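Local coordinates for methyl-coenzyme M reductase gamma subunit (PDB 7NKG), which forms part of methyl-coenzyme M reductase, the enzyme that releases methane in the last step of methanogenesis, and helps hold its nickel cofactor, factor 430, at residues R19-G24 against T141-P146; E27-I32 against A210-I215; W101-A106 against G120-E125. All coordinates share one frame; numbering follows the deposited sequence.

The three contacts lie close together in the gamma subunit. Contacts 1 and 2 touch, their centres about 6 Å apart, and their segments alternate along the chain: 19-24, 27-32, 141-146, 210-215. Contact 3 is nested inside the loops closed by both; its centre lies about 11 Å from that of contact 1 and about 15 Å from that of contact 2. Glu-142 ties contact 1 to Arg-212 and Glu-27 of contact 2, while Thr-144 hydrogen-bonds to Arg-102 of contact 3. The series thus runs from a surface ion pair, through a buried loop, to the helix and sheet beside the factor 430 pocket.

Contact 1: residues R19-G24 against T141-P146; sequences RKHMSG and TEMTCP
His-21 and Met-143 make the main direct contact between helix 13-23 and the loop at 141-146. CG of Met-143 sits almost squarely over the middle of the imidazole, 3.7 Å from the centroid of the His-21 ring and 8° off its normal, a CH-pi contact. The sulfur lies over the same ring at longer range, SD being 4.4 Å from the His-21 centroid, so the methionine adds a sulfur-aromatic contact. The thioether chain slides past the histidine in the opposite direction, and the first torsion of His-21, with CG anti to the carbonyl carbon (chi1 -69°), lays the imidazole against the Met-143 chain.

Met-143 is presented by a type I beta turn from Thr-141 to Thr-144 that follows helix 128-140, closed by the backbone bond from Thr-144 N to Thr-141 O. The contact therefore joins the last turns of an N-terminal helix to the connection leading into strand 149-151, and Tyr-105 of helix 99-109 also packs on Met-143.

The polar contacts run through water. One water lies in the plane of the imidazole at its edge, 2.8 Å from His-21 NE2, and donates to Glu-142 OE1. Two more accept from Lys-20 NZ and donate to the carboxylate, one to OE1 and the other to OE2; the ammonium and carboxylate thus stay apart, with Lys-20 NZ 4.8 Å from Glu-142 OE2. The carboxylate has a direct partner too: OE2 accepts from the backbone N of Glu-27.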
loop_
_atom_site.group_PDB
_atom_site.type_symbol
_atom_site.label_atom_id
_atom_site.label_comp_id
_atom_site.label_asym_id
_atom_site.label_seq_id
_atom_site.Cartn_x
_atom_site.Cartn_y
_atom_site.Cartn_z
ATOM N N ARG C 19 -34.545 31.654 15.930
ATOM C CA ARG C 19 -35.842 31.229 15.385
ATOM C C ARG C 19 -36.344 32.212 14.320
ATOM O O ARG C 19 -36.986 31.785 13.363
ATOM C CB ARG C 19 -36.874 31.037 16.498
ATOM C CG ARG C 19 -36.538 29.847 17.398
ATOM C CD ARG C 19 -37.699 29.488 18.309
ATOM N NE ARG C 19 -37.842 30.449 19.409
ATOM C CZ ARG C 19 -37.137 30.434 20.538
ATOM N NH1 ARG C 19 -36.224 29.490 20.750
ATOM N NH2 ARG C 19 -37.338 31.361 21.469
ATOM N N LYS C 20 -36.041 33.517 14.453
ATOM C CA LYS C 20 -36.393 34.496 13.417
ATOM C C LYS C 20 -35.668 34.152 12.106
ATOM O O LYS C 20 -36.301 34.107 11.060
ATOM C CB LYS C 20 -36.009 35.928 13.841
ATOM C CG LYS C 20 -36.985 36.564 14.819
ATOM C CD LYS C 20 -36.539 37.966 15.219
ATOM C CE LYS C 20 -37.628 38.660 16.007
ATOM N NZ LYS C 20 -37.190 40.006 16.468
ATOM N N HIS C 21 -34.355 33.890 12.167
ATOM C CA HIS C 21 -33.582 33.559 10.971
ATOM C C HIS C 21 -34.068 32.244 10.374
ATOM O O HIS C 21 -34.235 32.155 9.164
ATOM C CB HIS C 21 -32.074 33.482 11.280
ATOM C CG HIS C 21 -31.447 34.810 11.610
ATOM N ND1 HIS C 21 -30.086 35.023 11.448
ATOM C CD2 HIS C 21 -32.015 35.953 12.069
ATOM C CE1 HIS C 21 -29.863 36.269 11.840
ATOM N NE2 HIS C 21 -31.000 36.872 12.213
ATOM N N MET C 22 -34.322 31.227 11.218
ATOM C CA MET C 22 -34.811 29.944 10.725
ATOM C C MET C 22 -36.167 30.092 10.034
ATOM O O MET C 22 -36.320 29.635 8.911
ATOM C CB MET C 22 -34.928 28.942 11.882
ATOM C CG MET C 22 -33.577 28.446 12.376
ATOM S SD MET C 22 -33.687 27.646 13.978
ATOM C CE MET C 22 -33.099 26.017 13.565
ATOM N N SER C 23 -37.129 30.784 10.664
ATOM C CA SER C 23 -38.467 30.946 10.108
ATOM C C SER C 23 -38.579 31.994 8.991
ATOM O O SER C 23 -39.652 32.124 8.406
ATOM C CB SER C 23 -39.443 31.313 11.219
ATOM O OG SER C 23 -39.159 32.606 11.733
ATOM N N GLY C 24 -37.524 32.768 8.751
ATOM C CA GLY C 24 -37.573 33.835 7.764
ATOM C C GLY C 24 -38.294 35.083 8.249
ATOM O O GLY C 24 -38.575 35.957 7.432
ATOM N N THR C 141 -31.926 42.284 4.701
ATOM C CA THR C 141 -32.535 42.038 6.004
ATOM C C THR C 141 -31.570 42.225 7.182
ATOM O O THR C 141 -30.373 42.452 7.002
ATOM C CB THR C 141 -33.189 40.633 6.013
ATOM O OG1 THR C 141 -32.145 39.653 5.967
ATOM C CG2 THR C 141 -34.223 40.458 4.922
ATOM N N GLU C 142 -32.131 42.157 8.396
ATOM C CA GLU C 142 -31.381 42.235 9.635
ATOM C C GLU C 142 -30.366 41.106 9.799
ATOM O O GLU C 142 -29.586 41.163 10.738
ATOM C CB GLU C 142 -32.331 42.258 10.827
ATOM C CG GLU C 142 -33.139 40.988 11.012
ATOM C CD GLU C 142 -33.966 41.002 12.276
ATOM O OE1 GLU C 142 -33.375 41.141 13.373
ATOM O OE2 GLU C 142 -35.211 40.919 12.160
ATOM N N MET C 143 -30.382 40.076 8.926
ATOM C CA MET C 143 -29.348 39.044 8.977
ATOM C C MET C 143 -27.966 39.637 8.678
ATOM O O MET C 143 -26.965 38.987 8.961
ATOM C CB MET C 143 -29.686 37.915 7.999
ATOM C CG MET C 143 -30.948 37.188 8.388
ATOM S SD MET C 143 -31.221 35.684 7.424
ATOM C CE MET C 143 -31.652 36.358 5.840
ATOM N N THR C 144 -27.895 40.855 8.108
ATOM C CA THR C 144 -26.630 41.513 7.820
ATOM C C THR C 144 -26.528 42.878 8.497
ATOM O O THR C 144 -27.504 43.631 8.565
ATOM C CB THR C 144 -26.472 41.669 6.286
ATOM O OG1 THR C 144 -26.225 40.369 5.725
ATOM C CG2 THR C 144 -25.348 42.644 5.881
ATOM N N CYS C 145 -25.311 43.196 8.954
ATOM C CA CYS C 145 -24.876 44.549 9.306
ATOM C C CYS C 145 -23.764 44.764 8.284
ATOM O O CYS C 145 -22.835 43.956 8.238
ATOM C CB CYS C 145 -24.327 44.698 10.718
ATOM S SG CYS C 145 -23.328 46.207 10.930
ATOM N N PRO C 146 -23.770 45.873 7.531
ATOM C CA PRO C 146 -22.751 46.051 6.483
ATOM C C PRO C 146 -21.328 46.302 6.991
ATOM O O PRO C 146 -20.387 46.203 6.197
ATOM C CB PRO C 146 -23.312 47.205 5.658
ATOM C CG PRO C 146 -24.160 47.974 6.606
ATOM C CD PRO C 146 -24.785 46.949 7.491
HETATM O O HOH W 1 -34.167 40.747 16.003
HETATM O O HOH W 2 -37.023 41.454 14.028
HETATM O O HOH W 3 -31.356 39.200 13.672
#

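Contact 2: residues E27-I32 against A210-I215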
loop_
_atom_site.group_PDB
_atom_site.type_symbol
_atom_site.label_atom_id
_atom_site.label_comp_id
_atom_site.label_asym_id
_atom_site.label_seq_id
_atom_site.Cartn_x
_atom_site.Cartn_y
_atom_site.Cartn_z
ATOM N N GLU C 27 -36.585 41.321 9.617
ATOM C CA GLU C 27 -36.945 42.682 9.236
ATOM C C GLU C 27 -36.072 43.168 8.081
ATOM O O GLU C 27 -34.883 42.876 8.057
ATOM C CB GLU C 27 -36.745 43.591 10.459
ATOM C CG GLU C 27 -37.280 44.998 10.315
ATOM C CD GLU C 27 -37.140 45.847 11.565
ATOM O OE1 GLU C 27 -36.735 45.313 12.627
ATOM O OE2 GLU C 27 -37.432 47.061 11.475
ATOM N N LYS C 28 -36.649 43.936 7.155
ATOM C CA LYS C 28 -35.905 44.553 6.062
ATOM C C LYS C 28 -35.336 45.877 6.599
ATOM O O LYS C 28 -36.120 46.730 7.042
ATOM C CB LYS C 28 -36.812 44.796 4.852
ATOM C CG LYS C 28 -36.098 45.518 3.728
ATOM C CD LYS C 28 -36.763 45.288 2.403
ATOM C CE LYS C 28 -36.344 46.286 1.373
ATOM N NZ LYS C 28 -37.213 46.190 0.169
ATOM N N LEU C 29 -34.000 46.061 6.571
ATOM C CA LEU C 29 -33.374 47.282 7.087
ATOM C C LEU C 29 -32.740 48.178 6.034
ATOM O O LEU C 29 -32.400 49.321 6.349
ATOM C CB LEU C 29 -32.302 46.919 8.122
ATOM C CG LEU C 29 -32.738 46.096 9.328
ATOM C CD1 LEU C 29 -31.560 45.911 10.263
ATOM C CD2 LEU C 29 -33.885 46.766 10.107
ATOM N N ARG C 30 -32.533 47.678 4.808
ATOM C CA ARG C 30 -31.886 48.471 3.758
ATOM C C ARG C 30 -32.301 47.945 2.382
ATOM O O ARG C 30 -32.883 46.860 2.272
ATOM C CB ARG C 30 -30.347 48.410 3.919
ATOM C CG ARG C 30 -29.768 47.003 3.716
ATOM C CD ARG C 30 -28.343 46.911 4.219
ATOM N NE ARG C 30 -28.266 47.016 5.678
ATOM C CZ ARG C 30 -28.511 46.030 6.540
ATOM N NH1 ARG C 30 -28.848 44.817 6.103
ATOM N NH2 ARG C 30 -28.410 46.241 7.841
ATOM N N GLU C 31 -32.011 48.725 1.334
ATOM C CA GLU C 31 -32.358 48.345 -0.025
ATOM C C GLU C 31 -31.132 48.272 -0.911
ATOM O O GLU C 31 -30.222 49.092 -0.790
ATOM C CB GLU C 31 -33.332 49.366 -0.611
ATOM C CG GLU C 31 -34.673 49.384 0.094
ATOM C CD GLU C 31 -35.719 50.223 -0.610
ATOM O OE1 GLU C 31 -35.376 51.322 -1.100
ATOM O OE2 GLU C 31 -36.889 49.778 -0.663
ATOM N N ILE C 32 -31.135 47.311 -1.835
ATOM C CA ILE C 32 -30.102 47.186 -2.851
ATOM C C ILE C 32 -30.809 47.020 -4.187
ATOM O O ILE C 32 -31.755 46.228 -4.285
ATOM C CB ILE C 32 -29.076 46.039 -2.592
ATOM C CG1 ILE C 32 -27.933 46.114 -3.635
ATOM C CG2 ILE C 32 -29.751 44.649 -2.625
ATOM C CD1 ILE C 32 -26.672 45.420 -3.225
ATOM N N ALA C 210 -26.050 43.744 19.382
ATOM C CA ALA C 210 -26.186 42.877 20.554
ATOM C C ALA C 210 -27.617 42.335 20.723
ATOM O O ALA C 210 -27.789 41.173 21.121
ATOM C CB ALA C 210 -25.766 43.633 21.804
ATOM N N LYS C 211 -28.623 43.151 20.406
ATOM C CA LYS C 211 -30.029 42.752 20.514
ATOM C C LYS C 211 -30.482 41.853 19.374
ATOM O O LYS C 211 -31.427 41.073 19.555
ATOM C CB LYS C 211 -30.941 43.987 20.517
ATOM C CG LYS C 211 -31.030 44.698 21.847
ATOM C CD LYS C 211 -31.720 46.026 21.731
ATOM C CE LYS C 211 -31.688 46.721 23.097
ATOM N NZ LYS C 211 -32.569 47.903 23.141
ATOM N N ARG C 212 -29.887 42.011 18.180
ATOM C CA ARG C 212 -30.294 41.253 16.993
ATOM C C ARG C 212 -29.439 40.009 16.719
ATOM O O ARG C 212 -29.808 39.214 15.845
ATOM C CB ARG C 212 -30.219 42.162 15.761
ATOM C CG ARG C 212 -31.220 43.314 15.780
ATOM C CD ARG C 212 -31.178 44.013 14.443
ATOM N NE ARG C 212 -32.072 45.172 14.336
ATOM C CZ ARG C 212 -33.378 45.124 14.068
ATOM N NH1 ARG C 212 -33.992 43.955 13.912
ATOM N NH2 ARG C 212 -34.084 46.245 13.972
ATOM N N THR C 213 -28.309 39.829 17.422
ATOM C CA THR C 213 -27.408 38.730 17.107
ATOM C C THR C 213 -27.888 37.328 17.486
ATOM O O THR C 213 -28.547 37.132 18.512
ATOM C CB THR C 213 -26.001 38.964 17.689
ATOM O OG1 THR C 213 -25.106 37.987 17.136
ATOM C CG2 THR C 213 -25.973 38.914 19.229
ATOM N N THR C 214 -27.515 36.356 16.621
ATOM C CA THR C 214 -27.720 34.932 16.832
ATOM C C THR C 214 -26.455 34.301 17.468
ATOM O O THR C 214 -26.429 33.090 17.582
ATOM C CB THR C 214 -28.052 34.235 15.491
ATOM O OG1 THR C 214 -26.944 34.378 14.590
ATOM C CG2 THR C 214 -29.349 34.757 14.865
ATOM N N ILE C 215 -25.419 35.081 17.876
ATOM C CA ILE C 215 -24.242 34.502 18.531
ATOM C C ILE C 215 -24.359 34.737 20.038
ATOM O O ILE C 215 -24.789 35.813 20.465
ATOM C CB ILE C 215 -22.878 35.092 18.005
ATOM C CG1 ILE C 215 -21.711 34.107 18.312
ATOM C CG2 ILE C 215 -22.566 36.506 18.595
ATOM C CD1 ILE C 215 -20.384 34.439 17.643
HETATM O O HOH W 4 -36.473 48.435 13.381
#
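A surface salt bridge links the loop after helix 13-23 to the C-terminal end of helix 206-212, with Glu-27 and Arg-212 as its charged pair. One carboxylate oxygen does the gripping: Arg-212 NH2 donates to Glu-27 OE1 at 3.1 Å with an N-H...O angle of 149°, and NH1 of the same guanidinium adds a weak bond to that oxygen at 3.3 Å. The acceptor lies near the guanidinium plane, but NH2 meets OE1 from above the carboxylate; the two planes are turned 64° apart and the side chains cross at about a right angle. Glu-27 is extended, its CG anti to the backbone N (chi1 -171°), which carries the carboxylate out to the arginine. At the guanidinium edge a water donates to Glu-27 OE2 and accepts weakly from Arg-212 NH2.

Leu-29 supplies the apolar side, reaching over one face of the guanidinium with CD2 3.9 Å from Arg-212 NH2 and CD1 offset toward the rim. Further carboxylates engage the arginine: NE pairs with Glu-208, its strongest polar partner, and NH1 with Glu-142. A methionine in place of Arg-212 would probably leave Glu-27, Glu-142 and Glu-208 without their shared cation, and their negative charges would then be poorly balanced.

Beyond Arg-212 the chain leaves helix 206-212 through an ST turn, in which Thr-213 OG1 accepts from Ile-215 N, and Thr-214 then packs against Asn-17 and His-21 of helix 13-23. In the 27-32 loop, the backbone of Leu-29 and Arg-30 bonds to Glu-140 at the end of helix 128-140.

Contact 3: residues W101-A106 against G120-E125; sequences WRSYYA and GRQIVE. With F43 (factor 430), chain V.
Helix 101-106 runs nearly parallel to strand 122-125, their axes 8.6 Å apart at closest approach and 22° apart in direction, with Arg-102 and Gln-122 facing each other. Gln-122 carries most of the contact. Its chain starts anti to the backbone N and bends at chi2 (-86°), which brings the amide against the helix. There NE2 donates to Ser-103 OG at 2.9 Å, nearly straight at 170° and in the amide plane, while CB of Arg-102 packs 3.4 Å from Gln-122 CD. Ser-103 OG also bonds to Thr-117, its strongest polar partner, and the arginine's end leads away to Asp-90.

Helix 99-109 thus packs on a four-stranded antiparallel sheet, in which strand 122-127 lies between 114-117 and 83-90. One turn on, Ala-106 CB meets Val-124 CG2 at 3.8 Å.

Where the strand begins, the chain lines the factor 430 pocket. Gly-120 N donates to cofactor oxygen O7C at 2.8 Å, and a CB on this glycine would clash with cofactor atom OBC. Next to it, Arg-121 NH1 forms a salt bridge with the sulfonate of bound coenzyme M, and its NE bonds to Gln-87.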
loop_
_atom_site.group_PDB
_atom_site.type_symbol
_atom_site.label_atom_id
_atom_site.label_comp_id
_atom_site.label_asym_id
_atom_site.label_seq_id
_atom_site.Cartn_x
_atom_site.Cartn_y
_atom_site.Cartn_z
ATOM N N TRP C 101 -26.763 29.585 11.118
ATOM C CA TRP C 101 -28.106 30.167 10.991
ATOM C C TRP C 101 -28.344 30.810 9.603
ATOM O O TRP C 101 -29.500 30.813 9.155
ATOM C CB TRP C 101 -28.435 31.082 12.178
ATOM C CG TRP C 101 -29.127 30.277 13.248
ATOM C CD1 TRP C 101 -30.475 30.077 13.352
ATOM C CD2 TRP C 101 -28.513 29.308 14.123
ATOM N NE1 TRP C 101 -30.743 29.083 14.263
ATOM C CE2 TRP C 101 -29.555 28.614 14.777
ATOM C CE3 TRP C 101 -27.184 29.002 14.460
ATOM C CZ2 TRP C 101 -29.312 27.616 15.725
ATOM C CZ3 TRP C 101 -26.944 28.032 15.419
ATOM C CH2 TRP C 101 -27.999 27.357 16.050
ATOM N N ARG C 102 -27.292 31.242 8.870
ATOM C CA ARG C 102 -27.498 31.670 7.469
ATOM C C ARG C 102 -27.860 30.386 6.659
ATOM O O ARG C 102 -28.749 30.429 5.825
ATOM C CB ARG C 102 -26.249 32.304 6.850
ATOM C CG ARG C 102 -25.964 33.726 7.293
ATOM C CD ARG C 102 -25.014 34.390 6.308
ATOM N NE ARG C 102 -24.572 35.735 6.708
ATOM C CZ ARG C 102 -25.170 36.889 6.393
ATOM N NH1 ARG C 102 -26.305 36.895 5.686
ATOM N NH2 ARG C 102 -24.652 38.044 6.800
ATOM N N SER C 103 -27.187 29.243 6.942
ATOM C CA SER C 103 -27.495 27.997 6.253
ATOM C C SER C 103 -28.904 27.493 6.603
ATOM O O SER C 103 -29.606 27.046 5.704
ATOM C CB SER C 103 -26.450 26.929 6.562
ATOM O OG SER C 103 -25.203 27.282 5.989
ATOM N N TYR C 104 -29.338 27.602 7.879
ATOM C CA TYR C 104 -30.701 27.169 8.248
ATOM C C TYR C 104 -31.729 28.071 7.580
ATOM O O TYR C 104 -32.750 27.579 7.069
ATOM C CB TYR C 104 -30.925 27.201 9.771
ATOM C CG TYR C 104 -29.976 26.342 10.583
ATOM C CD1 TYR C 104 -29.467 25.153 10.074
ATOM C CD2 TYR C 104 -29.535 26.752 11.832
ATOM C CE1 TYR C 104 -28.581 24.375 10.807
ATOM C CE2 TYR C 104 -28.612 26.006 12.555
ATOM C CZ TYR C 104 -28.135 24.814 12.042
ATOM O OH TYR C 104 -27.224 24.077 12.774
ATOM N N TYR C 105 -31.456 29.394 7.521
ATOM C CA TYR C 105 -32.353 30.319 6.820
ATOM C C TYR C 105 -32.539 29.872 5.347
ATOM O O TYR C 105 -33.662 29.818 4.865
ATOM C CB TYR C 105 -31.808 31.767 6.863
ATOM C CG TYR C 105 -32.508 32.664 5.865
ATOM C CD1 TYR C 105 -33.813 33.085 6.078
ATOM C CD2 TYR C 105 -31.942 32.926 4.622
ATOM C CE1 TYR C 105 -34.502 33.817 5.120
ATOM C CE2 TYR C 105 -32.633 33.626 3.645
ATOM C CZ TYR C 105 -33.923 34.048 3.888
ATOM O OH TYR C 105 -34.611 34.747 2.923
ATOM N N ALA C 106 -31.433 29.554 4.666
ATOM C CA ALA C 106 -31.486 29.154 3.268
ATOM C C ALA C 106 -32.199 27.811 3.105
ATOM O O ALA C 106 -33.081 27.693 2.253
ATOM C CB ALA C 106 -30.074 29.081 2.693
ATOM N N GLY C 120 -15.347 30.852 9.228
ATOM C CA GLY C 120 -15.042 32.164 8.655
ATOM C C GLY C 120 -15.739 32.515 7.363
ATOM O O GLY C 120 -15.464 33.571 6.770
ATOM N N ARG C 121 -16.664 31.667 6.923
ATOM C CA ARG C 121 -17.385 31.875 5.676
ATOM C C ARG C 121 -18.606 30.968 5.653
ATOM O O ARG C 121 -18.602 29.883 6.251
ATOM C CB ARG C 121 -16.478 31.570 4.455
ATOM C CG ARG C 121 -15.651 30.276 4.597
ATOM C CD ARG C 121 -14.824 29.857 3.386
ATOM N NE ARG C 121 -15.674 29.390 2.276
ATOM C CZ ARG C 121 -15.496 28.312 1.500
ATOM N NH1 ARG C 121 -14.491 27.464 1.732
ATOM N NH2 ARG C 121 -16.337 28.061 0.497
ATOM N N GLN C 122 -19.656 31.433 5.015
ATOM C CA GLN C 122 -20.882 30.668 4.829
ATOM C C GLN C 122 -21.293 30.915 3.383
ATOM O O GLN C 122 -21.273 32.059 2.936
ATOM C CB GLN C 122 -21.971 31.101 5.821
ATOM C CG GLN C 122 -23.211 30.200 5.753
ATOM C CD GLN C 122 -24.219 30.614 4.704
ATOM O OE1 GLN C 122 -24.152 31.730 4.158
ATOM N NE2 GLN C 122 -25.156 29.712 4.371
ATOM N N ILE C 123 -21.651 29.861 2.661
ATOM C CA ILE C 123 -21.968 29.966 1.244
ATOM C C ILE C 123 -23.308 29.376 0.888
ATOM O O ILE C 123 -23.761 28.430 1.525
ATOM C CB ILE C 123 -20.831 29.257 0.444
ATOM C CG1 ILE C 123 -21.047 29.400 -1.086
ATOM C CG2 ILE C 123 -20.713 27.760 0.839
ATOM C CD1 ILE C 123 -19.784 29.179 -1.899
ATOM N N VAL C 124 -23.923 29.900 -0.173
ATOM C CA VAL C 124 -25.095 29.288 -0.758
ATOM C C VAL C 124 -24.818 29.231 -2.246
ATOM O O VAL C 124 -24.571 30.270 -2.854
ATOM C CB VAL C 124 -26.431 30.004 -0.465
ATOM C CG1 VAL C 124 -27.578 29.358 -1.244
ATOM C CG2 VAL C 124 -26.734 29.991 1.031
ATOM N N GLU C 125 -24.845 28.032 -2.829
ATOM C CA GLU C 125 -24.752 27.870 -4.274
ATOM C C GLU C 125 -26.160 27.512 -4.759
ATOM O O GLU C 125 -26.886 26.764 -4.102
ATOM C CB GLU C 125 -23.771 26.773 -4.685
ATOM C CG GLU C 125 -22.336 27.067 -4.317
ATOM C CD GLU C 125 -21.346 26.158 -5.009
ATOM O OE1 GLU C 125 -21.421 26.016 -6.250
ATOM O OE2 GLU C 125 -20.480 25.592 -4.307
HETATM NI NI F43 V . -7.930 26.641 4.581
HETATM N NA F43 V . -6.423 25.979 3.314
HETATM C CHA F43 V . -5.093 25.167 5.155
HETATM C C1A F43 V . -5.297 25.573 3.720
HETATM C C2A F43 V . -4.208 25.613 2.657
HETATM C C3A F43 V . -4.896 26.462 1.568
HETATM C C4A F43 V . -6.375 26.069 1.837
HETATM C C5A F43 V . -3.947 24.200 2.084
HETATM C C6A F43 V . -2.847 24.185 1.024
HETATM O O7A F43 V . -1.653 24.238 1.318
HETATM N N8A F43 V . -3.220 24.050 -0.188
HETATM C C9A F43 V . -2.912 26.172 3.259
HETATM C CAA F43 V . -4.634 27.993 1.640
HETATM C CBA F43 V . -3.262 28.379 1.086
HETATM C CCA F43 V . -3.284 29.682 0.345
HETATM O ODA F43 V . -3.703 30.719 0.923
HETATM O OEA F43 V . -2.838 29.672 -0.834
HETATM N NB F43 V . -9.169 26.830 2.934
HETATM C CHB F43 V . -7.431 27.016 1.273
HETATM C C1B F43 V . -8.832 26.467 1.539
HETATM C C2B F43 V . -9.957 27.118 0.672
HETATM C C3B F43 V . -10.634 28.118 1.616
HETATM C C4B F43 V . -10.214 27.579 2.955
HETATM N N5B F43 V . -8.951 25.055 1.171
HETATM C C6B F43 V . -10.032 24.776 0.458
HETATM O O7B F43 V . -10.300 23.696 -0.068
HETATM C C8B F43 V . -10.932 25.969 0.382
HETATM C C9B F43 V . -9.534 27.671 -0.711
HETATM C CAB F43 V . -10.111 29.563 1.445
HETATM C CBB F43 V . -10.699 30.574 2.429
HETATM C CCB F43 V . -10.485 31.970 1.895
HETATM O ODB F43 V . -9.862 32.820 2.579
HETATM O OEB F43 V . -10.973 32.274 0.774
HETATM N NC F43 V . -9.272 27.578 5.832
HETATM C CHC F43 V . -10.941 28.007 4.171
HETATM C C1C F43 V . -10.470 28.034 5.429
HETATM C C2C F43 V . -11.318 28.559 6.546
HETATM C C3C F43 V . -10.254 28.740 7.635
HETATM C C4C F43 V . -9.093 27.898 7.147
HETATM C C5C F43 V . -12.299 27.447 6.924
HETATM C C6C F43 V . -13.266 28.004 7.966
HETATM O O7C F43 V . -13.862 29.068 7.720
HETATM O O8C F43 V . -13.462 27.385 9.042
HETATM C C8C F43 V . -9.796 30.204 7.760
HETATM C C9C F43 V . -10.896 31.113 8.324
HETATM C CAC F43 V . -10.378 32.477 8.773
HETATM O OBC F43 V . -11.171 33.219 9.403
HETATM O OCC F43 V . -9.198 32.833 8.518
HETATM N ND F43 V . -6.604 26.757 6.141
HETATM C CHD F43 V . -8.015 27.575 7.921
HETATM C C5D F43 V . -5.693 26.984 9.617
HETATM C C6D F43 V . -6.804 27.804 10.260
HETATM C C7D F43 V . -8.054 27.693 9.421
HETATM O O8D F43 V . -9.092 27.766 10.042
HETATM C C9D F43 V . -3.162 26.764 7.352
HETATM C CAD F43 V . -2.453 26.422 8.655
HETATM O OBD F43 V . -1.463 27.119 9.023
HETATM O OCD F43 V . -2.842 25.472 9.389
HETATM C C1D F43 V . -6.834 27.200 7.378
HETATM C C2D F43 V . -5.532 27.340 8.134
HETATM C C3D F43 V . -4.633 26.388 7.355
HETATM C C4D F43 V . -5.186 26.471 5.936
#